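Local coordinates for ApeI dehydratase-like domain-containing protein (Pectobacterium atrosepticum, PDB 3ESI), which is uncharacterized but, as an ApeI dehydratase-like member of the hotdog superfamily, probably acts on acyl thioesters of the fatty-acid type, at residues L30-G35 with G45-D50; W51-A56 with G115-T120; L88-H91 with S96-F99. All blocks are in the same frame, centred on the assembly; numbering follows the deposited sequence.

Contact 1 of 3, residues L30-G35 with G45-D50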
loop_
_atom_site.group_PDB
_atom_site.type_symbol
_atom_site.label_atom_id
_atom_site.label_comp_id
_atom_site.label_asym_id
_atom_site.label_seq_id
_atom_site.Cartn_x
_atom_site.Cartn_y
_atom_site.Cartn_z
ATOM N N LEU A 30 -2.967 14.282 -9.577
ATOM C CA LEU A 30 -2.472 14.350 -8.205
ATOM C C LEU A 30 -1.379 13.308 -7.982
ATOM O O LEU A 30 -1.456 12.188 -8.491
ATOM C CB LEU A 30 -3.617 14.107 -7.221
ATOM C CG LEU A 30 -4.793 15.069 -7.368
ATOM C CD1 LEU A 30 -5.961 14.550 -6.556
ATOM C CD2 LEU A 30 -4.394 16.476 -6.949
ATOM N N PHE A 31 -0.364 13.676 -7.210
ATOM C CA PHE A 31 0.745 12.765 -6.932
ATOM C C PHE A 31 0.256 11.437 -6.360
ATOM O O PHE A 31 0.937 10.409 -6.464
ATOM C CB PHE A 31 1.748 13.421 -5.972
ATOM C CG PHE A 31 2.509 14.562 -6.583
ATOM C CD1 PHE A 31 3.089 14.430 -7.843
ATOM C CD2 PHE A 31 2.655 15.762 -5.902
ATOM C CE1 PHE A 31 3.811 15.482 -8.425
ATOM C CE2 PHE A 31 3.372 16.821 -6.471
ATOM C CZ PHE A 31 3.952 16.678 -7.740
ATOM N N TRP A 32 -0.932 11.469 -5.765
ATOM C CA TRP A 32 -1.544 10.280 -5.180
ATOM C C TRP A 32 -1.761 9.191 -6.225
ATOM O O TRP A 32 -1.883 8.012 -5.887
ATOM C CB TRP A 32 -2.909 10.631 -4.571
ATOM C CG TRP A 32 -2.864 11.724 -3.539
ATOM C CD1 TRP A 32 -3.275 13.020 -3.691
ATOM C CD2 TRP A 32 -2.378 11.612 -2.197
ATOM N NE1 TRP A 32 -3.076 13.718 -2.523
ATOM C CE2 TRP A 32 -2.525 12.879 -1.592
ATOM C CE3 TRP A 32 -1.837 10.561 -1.444
ATOM C CZ2 TRP A 32 -2.147 13.123 -0.269
ATOM C CZ3 TRP A 32 -1.467 10.805 -0.133
ATOM C CH2 TRP A 32 -1.622 12.078 0.439
ATOM N N PHE A 33 -1.813 9.583 -7.490
ATOM C CA PHE A 33 -2.069 8.632 -8.553
ATOM C C PHE A 33 -0.910 8.381 -9.502
ATOM O O PHE A 33 -1.058 7.645 -10.478
ATOM C CB PHE A 33 -3.271 9.096 -9.367
ATOM C CG PHE A 33 -4.482 9.417 -8.540
ATOM C CD1 PHE A 33 -5.017 8.477 -7.672
ATOM C CD2 PHE A 33 -5.107 10.658 -8.654
ATOM C CE1 PHE A 33 -6.158 8.763 -6.927
ATOM C CE2 PHE A 33 -6.249 10.957 -7.914
ATOM C CZ PHE A 33 -6.777 10.005 -7.046
ATOM N N ASN A 34 0.242 8.973 -9.229
ATOM C CA ASN A 34 1.383 8.798 -10.115
ATOM C C ASN A 34 1.822 7.346 -10.364
ATOM O O ASN A 34 2.130 6.596 -9.437
ATOM C CB ASN A 34 2.568 9.616 -9.605
ATOM C CG ASN A 34 3.624 9.808 -10.662
ATOM O OD1 ASN A 34 4.362 8.875 -11.011
ATOM N ND2 ASN A 34 3.693 11.014 -11.200
ATOM N N GLY A 35 1.863 6.973 -11.640
ATOM C CA GLY A 35 2.260 5.634 -12.031
ATOM C C GLY A 35 3.523 5.112 -11.367
ATOM O O GLY A 35 3.675 3.892 -11.203
ATOM N N GLY A 45 -6.318 6.696 2.474
ATOM C CA GLY A 45 -6.848 7.261 3.703
ATOM C C GLY A 45 -6.115 8.492 4.204
ATOM O O GLY A 45 -6.746 9.400 4.737
ATOM N N VAL A 46 -4.797 8.558 4.038
ATOM C CA VAL A 46 -4.098 9.741 4.534
ATOM C C VAL A 46 -4.570 10.991 3.823
ATOM O O VAL A 46 -4.738 12.041 4.448
ATOM C CB VAL A 46 -2.549 9.637 4.401
ATOM C CG1 VAL A 46 -2.056 8.427 5.181
ATOM C CG2 VAL A 46 -2.131 9.542 2.932
ATOM N N ALA A 47 -4.801 10.879 2.520
ATOM C CA ALA A 47 -5.258 12.020 1.746
ATOM C C ALA A 47 -6.682 12.394 2.146
ATOM O O ALA A 47 -7.018 13.577 2.290
ATOM C CB ALA A 47 -5.194 11.703 0.261
ATOM N N GLN A 48 -7.525 11.388 2.329
ATOM C CA GLN A 48 -8.892 11.666 2.711
ATOM C C GLN A 48 -8.932 12.407 4.050
ATOM O O GLN A 48 -9.682 13.376 4.214
ATOM C CB GLN A 48 -9.688 10.367 2.767
ATOM C CG GLN A 48 -9.979 9.788 1.386
ATOM C CD GLN A 48 -10.880 8.562 1.440
ATOM O OE1 GLN A 48 -11.917 8.571 2.108
ATOM N NE2 GLN A 48 -10.491 7.506 0.733
ATOM N N LEU A 49 -8.108 11.966 4.997
ATOM C CA LEU A 49 -8.065 12.598 6.308
ATOM C C LEU A 49 -7.489 14.008 6.188
ATOM O O LEU A 49 -8.033 14.965 6.732
ATOM C CB LEU A 49 -7.210 11.773 7.275
ATOM C CG LEU A 49 -6.961 12.443 8.637
ATOM C CD1 LEU A 49 -8.296 12.716 9.296
ATOM C CD2 LEU A 49 -6.087 11.570 9.532
ATOM N N ASP A 50 -6.385 14.123 5.465
ATOM C CA ASP A 50 -5.722 15.398 5.263
ATOM C C ASP A 50 -6.678 16.445 4.730
ATOM O O ASP A 50 -6.760 17.538 5.283
ATOM C CB ASP A 50 -4.538 15.230 4.303
ATOM C CG ASP A 50 -3.838 16.541 4.006
ATOM O OD1 ASP A 50 -3.505 17.268 4.954
ATOM O OD2 ASP A 50 -3.612 16.851 2.826
#
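Trp-32 lays one face of its indole on the methyl group of Ala-47; the indole carries the contact, with Val-46 as a second, smaller partner. The CB of Ala-47 stands 3.4 Å from the centroid of the six-membered ring of Trp-32, 12° off the normal, a CH-pi contact over the face. Within that ring the nearest atom to Ala-47 CB is CZ2 of Trp-32, at 3.4 Å. Farther along the same ring, Val-46 brings in one methyl branch: its CG2 meets Trp-32 CZ3 at 3.4 Å, approaching obliquely. The first torsion of Trp-32 sets CG beside its backbone N and anti to the carbonyl carbon (chi1 -56°), which sends the indole from the 3-10 turn toward the helix. Behind it, the CB of Trp-32 sits over the centre of the Phe-33 ring, 4.3 Å above the plane.

The packing thins beyond this buried patch. Asp-50, one helical turn after Val-46, is partly exposed, and its OD2 stays 5.1 Å from Trp-32 CZ2. Phe-31 is turned to the second subunit, where it packs edge-to-face on Phe-66, while Phe-31 of that subunit packs on Val-46.

No hydrogen bond crosses between the two segments. The indole NE1 of Trp-32 instead donates to the backbone oxygen of Met-1, so its polar edge is tied to the chain start while its carbon face meets the helix. The chemistry implies a joint between loop and helix that rests on dispersion and shape fit, with the buried N-H satisfied elsewhere.

Contact 2 of 3, residues W51-A56 with G115-T120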
loop_
_atom_site.group_PDB
_atom_site.type_symbol
_atom_site.label_atom_id
_atom_site.label_comp_id
_atom_site.label_asym_id
_atom_site.label_seq_id
_atom_site.Cartn_x
_atom_site.Cartn_y
_atom_site.Cartn_z
ATOM N N TRP A 51 -7.390 16.124 3.650
ATOM C CA TRP A 51 -8.351 17.057 3.077
ATOM C C TRP A 51 -9.406 17.419 4.118
ATOM O O TRP A 51 -9.794 18.587 4.240
ATOM C CB TRP A 51 -9.039 16.455 1.848
ATOM C CG TRP A 51 -8.119 16.180 0.718
ATOM C CD1 TRP A 51 -6.789 16.440 0.669
ATOM C CD2 TRP A 51 -8.464 15.600 -0.546
ATOM N NE1 TRP A 51 -6.277 16.064 -0.546
ATOM C CE2 TRP A 51 -7.283 15.544 -1.314
ATOM C CE3 TRP A 51 -9.660 15.124 -1.105
ATOM C CZ2 TRP A 51 -7.256 15.032 -2.616
ATOM C CZ3 TRP A 51 -9.636 14.617 -2.395
ATOM C CH2 TRP A 51 -8.438 14.575 -3.139
ATOM N N VAL A 52 -9.876 16.427 4.870
ATOM C CA VAL A 52 -10.876 16.691 5.904
ATOM C C VAL A 52 -10.327 17.713 6.904
ATOM O O VAL A 52 -10.988 18.691 7.238
ATOM C CB VAL A 52 -11.279 15.393 6.658
ATOM C CG1 VAL A 52 -12.070 15.734 7.895
ATOM C CG2 VAL A 52 -12.130 14.501 5.752
ATOM N N MET A 53 -9.092 17.500 7.341
ATOM C CA MET A 53 -8.466 18.392 8.302
ATOM C C MET A 53 -8.201 19.806 7.775
ATOM O O MET A 53 -8.367 20.777 8.506
ATOM C CB MET A 53 -7.169 17.764 8.832
ATOM C CG MET A 53 -7.391 16.649 9.878
ATOM S SD MET A 53 -8.386 17.117 11.353
ATOM C CE MET A 53 -9.728 16.275 11.022
ATOM N N HIS A 54 -7.799 19.936 6.519
ATOM C CA HIS A 54 -7.536 21.261 5.959
ATOM C C HIS A 54 -8.813 22.119 5.905
ATOM O O HIS A 54 -8.811 23.281 6.315
ATOM C CB HIS A 54 -6.913 21.108 4.567
ATOM C CG HIS A 54 -6.755 22.393 3.817
ATOM N ND1 HIS A 54 -7.718 22.874 2.956
ATOM C CD2 HIS A 54 -5.736 23.283 3.779
ATOM C CE1 HIS A 54 -7.299 24.004 2.418
ATOM N NE2 HIS A 54 -6.099 24.275 2.900
ATOM N N TYR A 55 -9.904 21.545 5.413
ATOM C CA TYR A 55 -11.153 22.279 5.331
ATOM C C TYR A 55 -11.783 22.495 6.696
ATOM O O TYR A 55 -12.291 23.577 6.986
ATOM C CB TYR A 55 -12.140 21.560 4.399
ATOM C CG TYR A 55 -11.721 21.659 2.952
ATOM C CD1 TYR A 55 -11.540 22.904 2.356
ATOM C CD2 TYR A 55 -11.461 20.520 2.192
ATOM C CE1 TYR A 55 -11.106 23.021 1.041
ATOM C CE2 TYR A 55 -11.021 20.624 0.865
ATOM C CZ TYR A 55 -10.844 21.884 0.300
ATOM O OH TYR A 55 -10.382 22.023 -0.992
ATOM N N ALA A 56 -11.728 21.482 7.550
ATOM C CA ALA A 56 -12.324 21.605 8.876
ATOM C C ALA A 56 -11.693 22.690 9.751
ATOM O O ALA A 56 -12.396 23.342 10.522
ATOM C CB ALA A 56 -12.289 20.257 9.599
ATOM N N GLY A 115 -16.520 9.284 9.056
ATOM C CA GLY A 115 -15.846 9.036 10.310
ATOM C C GLY A 115 -15.958 10.156 11.303
ATOM O O GLY A 115 -16.486 11.221 10.981
ATOM N N LYS A 116 -15.469 9.904 12.516
ATOM C CA LYS A 116 -15.494 10.901 13.576
ATOM C C LYS A 116 -14.072 11.119 14.060
ATOM O O LYS A 116 -13.336 10.175 14.310
ATOM C CB LYS A 116 -16.385 10.450 14.737
ATOM C CG LYS A 116 -16.308 11.376 15.953
ATOM C CD LYS A 116 -17.566 11.315 16.823
ATOM C CE LYS A 116 -17.907 9.891 17.236
ATOM N NZ LYS A 116 -19.113 9.856 18.114
ATOM N N ILE A 117 -13.695 12.380 14.186
ATOM C CA ILE A 117 -12.362 12.740 14.619
ATOM C C ILE A 117 -12.454 13.642 15.845
ATOM O O ILE A 117 -13.372 14.462 15.954
ATOM C CB ILE A 117 -11.639 13.480 13.481
ATOM C CG1 ILE A 117 -11.520 12.545 12.276
ATOM C CG2 ILE A 117 -10.282 13.976 13.936
ATOM C CD1 ILE A 117 -10.992 13.223 11.046
ATOM N N LYS A 118 -11.523 13.474 16.781
ATOM C CA LYS A 118 -11.506 14.303 17.975
ATOM C C LYS A 118 -10.458 15.370 17.714
ATOM O O LYS A 118 -9.395 15.060 17.182
ATOM C CB LYS A 118 -11.103 13.478 19.207
ATOM C CG LYS A 118 -11.993 12.266 19.510
ATOM C CD LYS A 118 -13.391 12.662 19.994
ATOM C CE LYS A 118 -13.343 13.414 21.323
ATOM N NZ LYS A 118 -14.708 13.795 21.776
ATOM N N LEU A 119 -10.764 16.619 18.062
ATOM C CA LEU A 119 -9.818 17.722 17.882
ATOM C C LEU A 119 -9.510 18.346 19.247
ATOM O O LEU A 119 -10.236 18.113 20.214
ATOM C CB LEU A 119 -10.398 18.794 16.949
ATOM C CG LEU A 119 -10.901 18.403 15.548
ATOM C CD1 LEU A 119 -11.278 19.681 14.791
ATOM C CD2 LEU A 119 -9.839 17.614 14.786
ATOM N N THR A 120 -8.437 19.127 19.335
ATOM C CA THR A 120 -8.071 19.765 20.597
ATOM C C THR A 120 -7.633 21.207 20.370
ATOM O O THR A 120 -7.102 21.549 19.311
ATOM C CB THR A 120 -6.883 19.037 21.297
ATOM O OG1 THR A 120 -7.134 17.634 21.341
ATOM C CG2 THR A 120 -6.711 19.532 22.729
#
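Two bends put the end of Met-53 against the strand: with chi2 at -56° and chi3 at 109°, a side chain that starts off along the flank of the helix swings its methyl round to Ile-117. Ile-117 answers with an extended branch, CG1 set beside its backbone N and CD1 carried straight out toward the helix. The two meet tip to tip, Met-53 CE lying 3.3 Å from Ile-117 CD1, which is tight for two methyl groups. The other branch of Ile-117 joins in, with CG2 3.8 Å from Met-53 CE.

Leu-119, two residues along the strand, also points at the helix and slides past Met-53 in the opposite direction, so that its CD2 lies 3.8 Å from Met-53 SD. Val-52 adds a lighter touch: its CG1 is 4.2 Å from the same Ile-117 CD1, crossing at a slant. Lys-118, between the two apolar strand residues, turns away from the helix.

Phe-66 of strand 64-74 also packs on Ile-117, while Phe-31 of the second subunit reaches Met-53. Every touching residue is buried, and the segment axes run 11.4 Å apart at their closest, inclined by 54°. A helix laid slantwise in the hollow of a curved antiparallel sheet, with apolar side chains filling the interface, is the signature of the hotdog fold.

Contact 3 of 3, residues L88-H91 with S96-F99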
loop_
_atom_site.group_PDB
_atom_site.type_symbol
_atom_site.label_atom_id
_atom_site.label_comp_id
_atom_site.label_asym_id
_atom_site.label_seq_id
_atom_site.Cartn_x
_atom_site.Cartn_y
_atom_site.Cartn_z
ATOM N N LEU A 88 -18.880 18.298 6.340
ATOM C CA LEU A 88 -18.172 18.410 7.619
ATOM C C LEU A 88 -19.103 19.016 8.670
ATOM O O LEU A 88 -19.670 20.090 8.446
ATOM C CB LEU A 88 -16.962 19.339 7.492
ATOM C CG LEU A 88 -15.606 18.850 6.988
ATOM C CD1 LEU A 88 -15.784 17.865 5.857
ATOM C CD2 LEU A 88 -14.789 20.060 6.547
ATOM N N ILE A 89 -19.240 18.344 9.815
ATOM C CA ILE A 89 -20.078 18.834 10.914
ATOM C C ILE A 89 -19.222 18.934 12.177
ATOM O O ILE A 89 -18.642 17.938 12.615
ATOM C CB ILE A 89 -21.254 17.873 11.197
ATOM C CG1 ILE A 89 -22.151 17.760 9.958
ATOM C CG2 ILE A 89 -22.052 18.374 12.392
ATOM C CD1 ILE A 89 -23.178 16.645 10.039
ATOM N N TRP A 90 -19.129 20.122 12.762
ATOM C CA TRP A 90 -18.320 20.280 13.964
ATOM C C TRP A 90 -19.076 20.712 15.202
ATOM O O TRP A 90 -19.688 21.782 15.234
ATOM C CB TRP A 90 -17.175 21.264 13.741
ATOM C CG TRP A 90 -16.265 21.344 14.939
ATOM C CD1 TRP A 90 -15.640 20.297 15.570
ATOM C CD2 TRP A 90 -15.874 22.523 15.639
ATOM N NE1 TRP A 90 -14.882 20.760 16.620
ATOM C CE2 TRP A 90 -15.008 22.122 16.686
ATOM C CE3 TRP A 90 -16.166 23.881 15.484
ATOM C CZ2 TRP A 90 -14.438 23.033 17.573
ATOM C CZ3 TRP A 90 -15.599 24.792 16.366
ATOM C CH2 TRP A 90 -14.742 24.362 17.400
ATOM N N HIS A 91 -18.988 19.877 16.231
ATOM C CA HIS A 91 -19.639 20.115 17.516
ATOM C C HIS A 91 -18.559 20.499 18.534
ATOM O O HIS A 91 -17.963 19.634 19.165
ATOM C CB HIS A 91 -20.359 18.832 17.950
ATOM C CG HIS A 91 -21.314 19.020 19.086
ATOM N ND1 HIS A 91 -22.316 18.116 19.368
ATOM C CD2 HIS A 91 -21.419 20.002 20.013
ATOM C CE1 HIS A 91 -22.997 18.534 20.419
ATOM N NE2 HIS A 91 -22.473 19.676 20.830
ATOM N N SER A 96 -16.040 17.070 18.663
ATOM C CA SER A 96 -16.076 16.037 17.638
ATOM C C SER A 96 -16.371 16.578 16.246
ATOM O O SER A 96 -17.305 17.353 16.039
ATOM C CB SER A 96 -17.115 14.971 17.986
ATOM O OG SER A 96 -16.626 14.098 18.989
ATOM N N LEU A 97 -15.559 16.144 15.293
ATOM C CA LEU A 97 -15.705 16.554 13.915
ATOM C C LEU A 97 -16.161 15.334 13.151
ATOM O O LEU A 97 -15.489 14.303 13.148
ATOM C CB LEU A 97 -14.366 17.056 13.378
ATOM C CG LEU A 97 -14.248 17.556 11.936
ATOM C CD1 LEU A 97 -14.392 16.396 10.977
ATOM C CD2 LEU A 97 -15.301 18.615 11.663
ATOM N N THR A 98 -17.323 15.450 12.529
ATOM C CA THR A 98 -17.884 14.367 11.738
ATOM C C THR A 98 -17.754 14.714 10.253
ATOM O O THR A 98 -18.024 15.840 9.845
ATOM C CB THR A 98 -19.360 14.143 12.113
ATOM O OG1 THR A 98 -19.415 13.350 13.304
ATOM C CG2 THR A 98 -20.108 13.440 11.003
ATOM N N PHE A 99 -17.324 13.752 9.448
ATOM C CA PHE A 99 -17.164 13.998 8.028
ATOM C C PHE A 99 -17.799 12.899 7.205
ATOM O O PHE A 99 -18.013 11.788 7.689
ATOM C CB PHE A 99 -15.681 14.108 7.668
ATOM C CG PHE A 99 -14.955 12.804 7.695
ATOM C CD1 PHE A 99 -15.041 11.923 6.623
ATOM C CD2 PHE A 99 -14.174 12.452 8.795
ATOM C CE1 PHE A 99 -14.356 10.700 6.640
ATOM C CE2 PHE A 99 -13.485 11.235 8.825
ATOM C CZ PHE A 99 -13.576 10.356 7.744
#
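The carbonyl oxygen of Ile-89 takes one hydrogen bond and one weaker contact. Thr-98 N donates to Ile-89 O at 2.8 Å, nearly straight at 174°, while Leu-97 CA makes a CA-H...O contact with Ile-89 O at 3.5 Å; Leu-97 CD2 merely packs nearby. The return bond, Ile-89 N to Thr-98 O, is equally short at 2.8 Å.

Toward the turn the pairing relaxes. The bond from His-91 N to Ser-96 O is still straight, at 3.0 Å, but its partner from Ser-96 N to His-91 O stretches to 3.2 Å and bends to 148°. Trp-90, with CG anti to its own N (chi1 -175°), swings its indole beside the neighbouring strand, where CD1 lies 3.4 Å from Ser-96 O. On that same face, Leu-97 CD2 packs 3.9 Å from Trp-90 CB, and Leu-88 sits across from Phe-99.

This is an antiparallel beta hairpin. The face bearing Leu-88, Leu-97 and Phe-99 packs on helix 45-59 through Val-52, Tyr-55 and Ala-56; strand 17-25 continues the sheet beyond 83-91, as strand 108-121 does beyond 96-105.

In the fold
Helix 45-59 ties the three contacts together: contact 1 uses its first turns, contact 2 the following ones, and the sheet surface of contact 3 packs against it. Contacts 1 and 2 are wholly buried and apolar, and they meet where Leu-49 CD1 lies 3.3 Å from Ile-117 CD1. Contact 3 is partly buried, and its polar backbone bonding contrasts with the side-chain packing of the other two. Its centre is about 7 Å from that of contact 2, and Ile-117 N bonds to Leu-97 O, joining strands 108-121 and 96-105. Contacts 1 and 3, with centres about 22 Å apart, do not touch and lie on opposite sides of the chain's centre.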